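Local structure of geranylgeranyl pyrophosphate synthase (Geoglobus acetivorans, 5JFQ) at residues T75-T80 with G177-I182; D85-D90 with E149-D154. The protein catalyses the stepwise addition of three isopentenyl diphosphate units to dimethylallyl diphosphate, giving mainly geranylgeranyl diphosphate and smaller amounts of farnesyl diphosphate. All coordinates share one frame; numbering follows the deposited sequence.

Contact 1. Residues T75-T80 with G177-I182; sequences TVHNFT and GVLIGI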
loop_
_atom_site.group_PDB
_atom_site.type_symbol
_atom_site.label_atom_id
_atom_site.label_comp_id
_atom_site.label_asym_id
_atom_site.label_seq_id
_atom_site.Cartn_x
_atom_site.Cartn_y
_atom_site.Cartn_z
ATOM N N THR B 75 8.240 0.648 9.062
ATOM C CA THR B 75 7.083 -0.100 8.597
ATOM C C THR B 75 7.043 -0.151 7.073
ATOM O O THR B 75 6.809 -1.217 6.486
ATOM C CB THR B 75 5.820 0.532 9.182
ATOM O OG1 THR B 75 6.026 0.761 10.580
ATOM C CG2 THR B 75 4.603 -0.369 8.988
ATOM N N VAL B 76 7.286 0.987 6.416
ATOM C CA VAL B 76 7.427 0.989 4.963
ATOM C C VAL B 76 8.514 0.012 4.539
ATOM O O VAL B 76 8.318 -0.803 3.627
ATOM C CB VAL B 76 7.725 2.404 4.433
ATOM C CG1 VAL B 76 8.175 2.320 2.960
ATOM C CG2 VAL B 76 6.501 3.289 4.569
ATOM N N HIS B 77 9.643 0.066 5.204
ATOM C CA HIS B 77 10.712 -0.802 4.845
ATOM C C HIS B 77 10.285 -2.226 4.930
ATOM O O HIS B 77 10.573 -2.981 4.056
ATOM C CB HIS B 77 11.944 -0.542 5.687
ATOM C CG HIS B 77 13.129 -1.366 5.300
ATOM N ND1 HIS B 77 13.667 -1.347 4.039
ATOM C CD2 HIS B 77 13.862 -2.249 6.004
ATOM C CE1 HIS B 77 14.683 -2.179 3.986
ATOM N NE2 HIS B 77 14.821 -2.736 5.166
ATOM N N ASN B 78 9.604 -2.599 5.987
ATOM C CA ASN B 78 9.154 -3.979 6.129
ATOM C C ASN B 78 8.080 -4.320 5.103
ATOM O O ASN B 78 8.034 -5.442 4.591
ATOM C CB ASN B 78 8.654 -4.230 7.543
ATOM C CG ASN B 78 9.774 -4.516 8.505
ATOM O OD1 ASN B 78 9.989 -5.661 8.909
ATOM N ND2 ASN B 78 10.510 -3.473 8.877
ATOM N N PHE B 79 7.200 -3.371 4.805
ATOM C CA PHE B 79 6.285 -3.554 3.696
ATOM C C PHE B 79 7.043 -3.951 2.433
ATOM O O PHE B 79 6.705 -4.952 1.788
ATOM C CB PHE B 79 5.477 -2.271 3.484
ATOM C CG PHE B 79 5.204 -1.948 2.035
ATOM C CD1 PHE B 79 4.407 -2.769 1.266
ATOM C CD2 PHE B 79 5.729 -0.813 1.461
ATOM C CE1 PHE B 79 4.167 -2.474 -0.055
ATOM C CE2 PHE B 79 5.478 -0.521 0.157
ATOM C CZ PHE B 79 4.702 -1.357 -0.607
ATOM N N THR B 80 8.077 -3.180 2.061
ATOM C CA THR B 80 8.774 -3.466 0.807
ATOM C C THR B 80 9.394 -4.858 0.839
ATOM O O THR B 80 9.237 -5.633 -0.111
ATOM C CB THR B 80 9.833 -2.407 0.495
ATOM O OG1 THR B 80 10.790 -2.340 1.554
ATOM C CG2 THR B 80 9.194 -1.048 0.299
ATOM N N GLY B 177 17.457 4.259 -1.852
ATOM C CA GLY B 177 18.000 5.534 -1.432
ATOM C C GLY B 177 16.998 6.497 -0.820
ATOM O O GLY B 177 17.223 7.002 0.291
ATOM N N VAL B 178 15.887 6.762 -1.523
ATOM C CA VAL B 178 14.933 7.761 -1.034
ATOM C C VAL B 178 14.360 7.355 0.314
ATOM O O VAL B 178 14.157 8.205 1.184
ATOM C CB VAL B 178 13.811 8.035 -2.055
ATOM C CG1 VAL B 178 14.348 8.778 -3.284
ATOM C CG2 VAL B 178 13.053 6.749 -2.427
ATOM N N LEU B 179 14.091 6.068 0.529
ATOM C CA LEU B 179 13.633 5.702 1.864
ATOM C C LEU B 179 14.702 6.005 2.903
ATOM O O LEU B 179 14.381 6.287 4.061
ATOM C CB LEU B 179 13.214 4.236 1.947
ATOM C CG LEU B 179 12.417 3.915 3.212
ATOM C CD1 LEU B 179 11.174 4.767 3.257
ATOM C CD2 LEU B 179 12.044 2.456 3.303
ATOM N N ILE B 180 15.973 5.979 2.508
ATOM C CA ILE B 180 16.994 6.379 3.461
ATOM C C ILE B 180 17.094 7.890 3.520
ATOM O O ILE B 180 17.349 8.450 4.585
ATOM C CB ILE B 180 18.340 5.730 3.120
ATOM C CG1 ILE B 180 18.149 4.214 3.015
ATOM C CG2 ILE B 180 19.348 6.071 4.201
ATOM C CD1 ILE B 180 19.421 3.419 2.798
ATOM N N GLY B 181 16.868 8.574 2.397
ATOM C CA GLY B 181 16.828 10.031 2.421
ATOM C C GLY B 181 15.733 10.588 3.321
ATOM O O GLY B 181 15.958 11.528 4.093
ATOM N N ILE B 182 14.525 10.025 3.230
ATOM C CA ILE B 182 13.429 10.581 4.012
ATOM C C ILE B 182 13.572 10.210 5.478
ATOM O O ILE B 182 13.095 10.950 6.350
ATOM C CB ILE B 182 12.063 10.152 3.447
ATOM C CG1 ILE B 182 10.950 10.837 4.242
ATOM C CG2 ILE B 182 11.909 8.650 3.503
ATOM C CD1 ILE B 182 9.626 10.859 3.564
#
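L179 reaches from helix 165-190 to helix 67-88 and touches it with both branches of its isobutyl group. The contact is apolar and buried. The CD1 methyl of L179 meets CG1 of V76 at 3.9 Å, and its CD2 methyl sits equally close to that same CG1. V76 offers this branch because CG1 lies anti to the backbone N (chi1 167°), while CG2 turns beside that nitrogen. The CD2 methyl of L179 also packs on CB of H77 at 3.8 Å, the leucine running roughly perpendicular to the histidine side chain. Towards the ring the methyl is less close: L179 CD2 is 4.2 Å from H77 ND1 and approaches it obliquely.

No polar bond links 75-80 to 177-182. OG1 of T80 donates to the carbonyl O of H77 (2.6 Å), one turn back in the same helix. Helix 165-190 is kinked at L179 and I180, whose backbone N atoms lack bonds to the preceding turn, apart from a weak one from I180 N to G177 O.

R48 touches both H77 and L179. R48 and H77 probably both bind isopentenyl diphosphate, so the packing borders that site in the all-helical prenyl synthase fold.

Contact 2. Residues D85-D90 with E149-D154; sequences DIMDED and EGQFMD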
loop_
_atom_site.group_PDB
_atom_site.type_symbol
_atom_site.label_atom_id
_atom_site.label_comp_id
_atom_site.label_asym_id
_atom_site.label_seq_id
_atom_site.Cartn_x
_atom_site.Cartn_y
_atom_site.Cartn_z
ATOM N N ASP B 85 10.083 -9.996 -1.563
ATOM C CA ASP B 85 10.290 -11.436 -1.457
ATOM C C ASP B 85 9.286 -12.206 -2.290
ATOM O O ASP B 85 9.601 -13.290 -2.792
ATOM C CB ASP B 85 10.215 -11.874 0.000
ATOM C CG ASP B 85 11.372 -11.347 0.818
ATOM O OD1 ASP B 85 12.362 -10.889 0.209
ATOM O OD2 ASP B 85 11.300 -11.392 2.063
ATOM N N ILE B 86 8.079 -11.675 -2.456
ATOM C CA ILE B 86 7.152 -12.306 -3.384
ATOM C C ILE B 86 7.730 -12.298 -4.794
ATOM O O ILE B 86 7.574 -13.266 -5.545
ATOM C CB ILE B 86 5.783 -11.615 -3.338
ATOM C CG1 ILE B 86 5.152 -11.770 -1.964
ATOM C CG2 ILE B 86 4.861 -12.234 -4.351
ATOM C CD1 ILE B 86 3.965 -10.838 -1.756
ATOM N N MET B 87 8.427 -11.214 -5.163
ATOM C CA MET B 87 8.900 -11.025 -6.533
ATOM C C MET B 87 10.147 -11.844 -6.817
ATOM O O MET B 87 10.218 -12.542 -7.831
ATOM C CB MET B 87 9.182 -9.552 -6.804
ATOM C CG MET B 87 7.956 -8.795 -7.246
ATOM S SD MET B 87 7.907 -7.037 -6.788
ATOM C CE MET B 87 6.144 -6.825 -6.775
ATOM N N ASP B 88 11.143 -11.765 -5.939
ATOM C CA ASP B 88 12.358 -12.547 -6.112
ATOM C C ASP B 88 12.162 -14.025 -5.789
ATOM O O ASP B 88 13.091 -14.810 -5.994
ATOM C CB ASP B 88 13.467 -11.956 -5.240
ATOM C CG ASP B 88 13.552 -10.438 -5.352
ATOM O OD1 ASP B 88 13.237 -9.893 -6.436
ATOM O OD2 ASP B 88 13.920 -9.788 -4.348
ATOM N N GLU B 89 10.979 -14.409 -5.298
ATOM C CA GLU B 89 10.646 -15.782 -4.895
ATOM C C GLU B 89 11.725 -16.406 -4.022
ATOM O O GLU B 89 11.931 -17.625 -4.038
ATOM C CB GLU B 89 10.362 -16.653 -6.111
ATOM C CG GLU B 89 9.335 -16.032 -7.027
ATOM C CD GLU B 89 8.818 -17.015 -8.042
ATOM O OE1 GLU B 89 9.605 -17.888 -8.469
ATOM O OE2 GLU B 89 7.623 -16.927 -8.400
ATOM N N ASP B 90 12.420 -15.565 -3.254
ATOM C CA ASP B 90 13.376 -16.068 -2.283
ATOM C C ASP B 90 12.645 -16.931 -1.274
ATOM O O ASP B 90 11.546 -16.599 -0.830
ATOM C CB ASP B 90 14.085 -14.917 -1.571
ATOM C CG ASP B 90 14.874 -14.038 -2.521
ATOM O OD1 ASP B 90 14.785 -14.265 -3.744
ATOM O OD2 ASP B 90 15.572 -13.112 -2.053
ATOM N N GLU B 149 8.597 2.488 -8.305
ATOM C CA GLU B 149 9.243 2.785 -9.573
ATOM C C GLU B 149 10.625 2.139 -9.638
ATOM O O GLU B 149 11.006 1.582 -10.671
ATOM C CB GLU B 149 9.329 4.300 -9.771
ATOM C CG GLU B 149 7.979 4.980 -9.963
ATOM C CD GLU B 149 8.102 6.483 -10.158
ATOM O OE1 GLU B 149 9.216 7.014 -9.953
ATOM O OE2 GLU B 149 7.089 7.139 -10.512
ATOM N N GLY B 150 11.363 2.158 -8.527
ATOM C CA GLY B 150 12.675 1.533 -8.505
ATOM C C GLY B 150 12.608 0.023 -8.652
ATOM O O GLY B 150 13.289 -0.560 -9.502
ATOM N N GLN B 151 11.791 -0.632 -7.822
ATOM C CA GLN B 151 11.676 -2.085 -7.903
ATOM C C GLN B 151 11.255 -2.524 -9.298
ATOM O O GLN B 151 11.741 -3.537 -9.815
ATOM C CB GLN B 151 10.689 -2.597 -6.853
ATOM C CG GLN B 151 10.384 -4.105 -6.933
ATOM C CD GLN B 151 11.600 -4.998 -6.651
ATOM O OE1 GLN B 151 12.678 -4.517 -6.295
ATOM N NE2 GLN B 151 11.422 -6.311 -6.812
ATOM N N PHE B 152 10.365 -1.768 -9.933
ATOM C CA PHE B 152 10.018 -2.078 -11.312
ATOM C C PHE B 152 11.204 -1.853 -12.247
ATOM O O PHE B 152 11.380 -2.588 -13.223
ATOM C CB PHE B 152 8.822 -1.235 -11.727
ATOM C CG PHE B 152 8.346 -1.495 -13.107
ATOM C CD1 PHE B 152 7.460 -2.522 -13.358
ATOM C CD2 PHE B 152 8.767 -0.700 -14.155
ATOM C CE1 PHE B 152 7.017 -2.763 -14.642
ATOM C CE2 PHE B 152 8.324 -0.928 -15.433
ATOM C CZ PHE B 152 7.455 -1.959 -15.682
ATOM N N MET B 153 12.036 -0.854 -11.958
ATOM C CA MET B 153 13.230 -0.645 -12.767
ATOM C C MET B 153 14.227 -1.785 -12.576
ATOM O O MET B 153 14.699 -2.378 -13.552
ATOM C CB MET B 153 13.865 0.700 -12.422
ATOM C CG MET B 153 13.211 1.859 -13.141
ATOM S SD MET B 153 13.581 3.465 -12.415
ATOM C CE MET B 153 15.342 3.549 -12.674
ATOM N N ASP B 154 14.542 -2.109 -11.317
ATOM C CA ASP B 154 15.478 -3.188 -11.009
ATOM C C ASP B 154 15.080 -4.480 -11.700
ATOM O O ASP B 154 15.924 -5.170 -12.282
ATOM C CB ASP B 154 15.535 -3.397 -9.499
ATOM C CG ASP B 154 16.760 -4.132 -9.064
ATOM O OD1 ASP B 154 17.783 -4.012 -9.766
ATOM O OD2 ASP B 154 16.711 -4.802 -8.012
#
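The flat amide of Q151 is met at its nitrogen end by M87 and D88. Neither residue covers a face of the amide; both come to NE2 round its rim. The sulfur of M87 lies on the flank of NE2 next to CG, and the carboxylate of D88 lies beyond NE2 on the OE1 side; the carboxylate and amide planes are turned 56° apart. M87 and D88 belong to the first aspartate-rich motif of the trans-prenyl synthases, here D84-D85-I86-M87-D88, at the C-terminal end of helix 67-88. D84 and D88 probably bind magnesium, so Q151, on helix 130-159, faces the probable metal and diphosphate site.

One weak hydrogen bond joins the segments: NE2 of Q151 donates to SD of M87 at 3.6 Å, with an N-H...S angle of 153°. The same sulfur packs on the aliphatic part of the donor, SD of M87 lying 3.8 Å from CG of Q151, and the two side chains run antiparallel alongside each other. M87 is extended beyond CG, whereas Q151 starts with CG anti to the backbone N (chi1 174°) and then bends at chi2, which carries the amide nitrogen across to M87, NE2 of Q151 lying 3.9 Å from CB of M87.

Past this pair, Q151 touches K175 of helix 165-190, which probably binds dimethylallyl diphosphate, while M87 packs on P106 of the second subunit. D85, whose CB points away from segment 149-154, forms a salt bridge with R93.

The carboxylate of D88 approaches the amide without bonding to it. Its OD1 stands 6.4 Å from OD2 of D154, also without contact, and comes no closer than 4.0 Å to NE2 of Q151.

How the contacts relate
From the N terminus, helix 67-88 carries 75-80 in its middle and the start of 85-90 at its C-terminal end. The chain then passes through the hairpin 92-93/96-97 and helices 99-103 and 105-123 before helix 130-159 returns at 149-154 to close contact 2. It continues into helix 165-190, whose segment 177-182 closes contact 1, so the shorter loop lies wholly within the longer one. With centres about 14 Å apart and no touching atoms, the two contacts tie helix 67-88 to two consecutive helices: contact 1 deep in the core, contact 2 at the probable metal site.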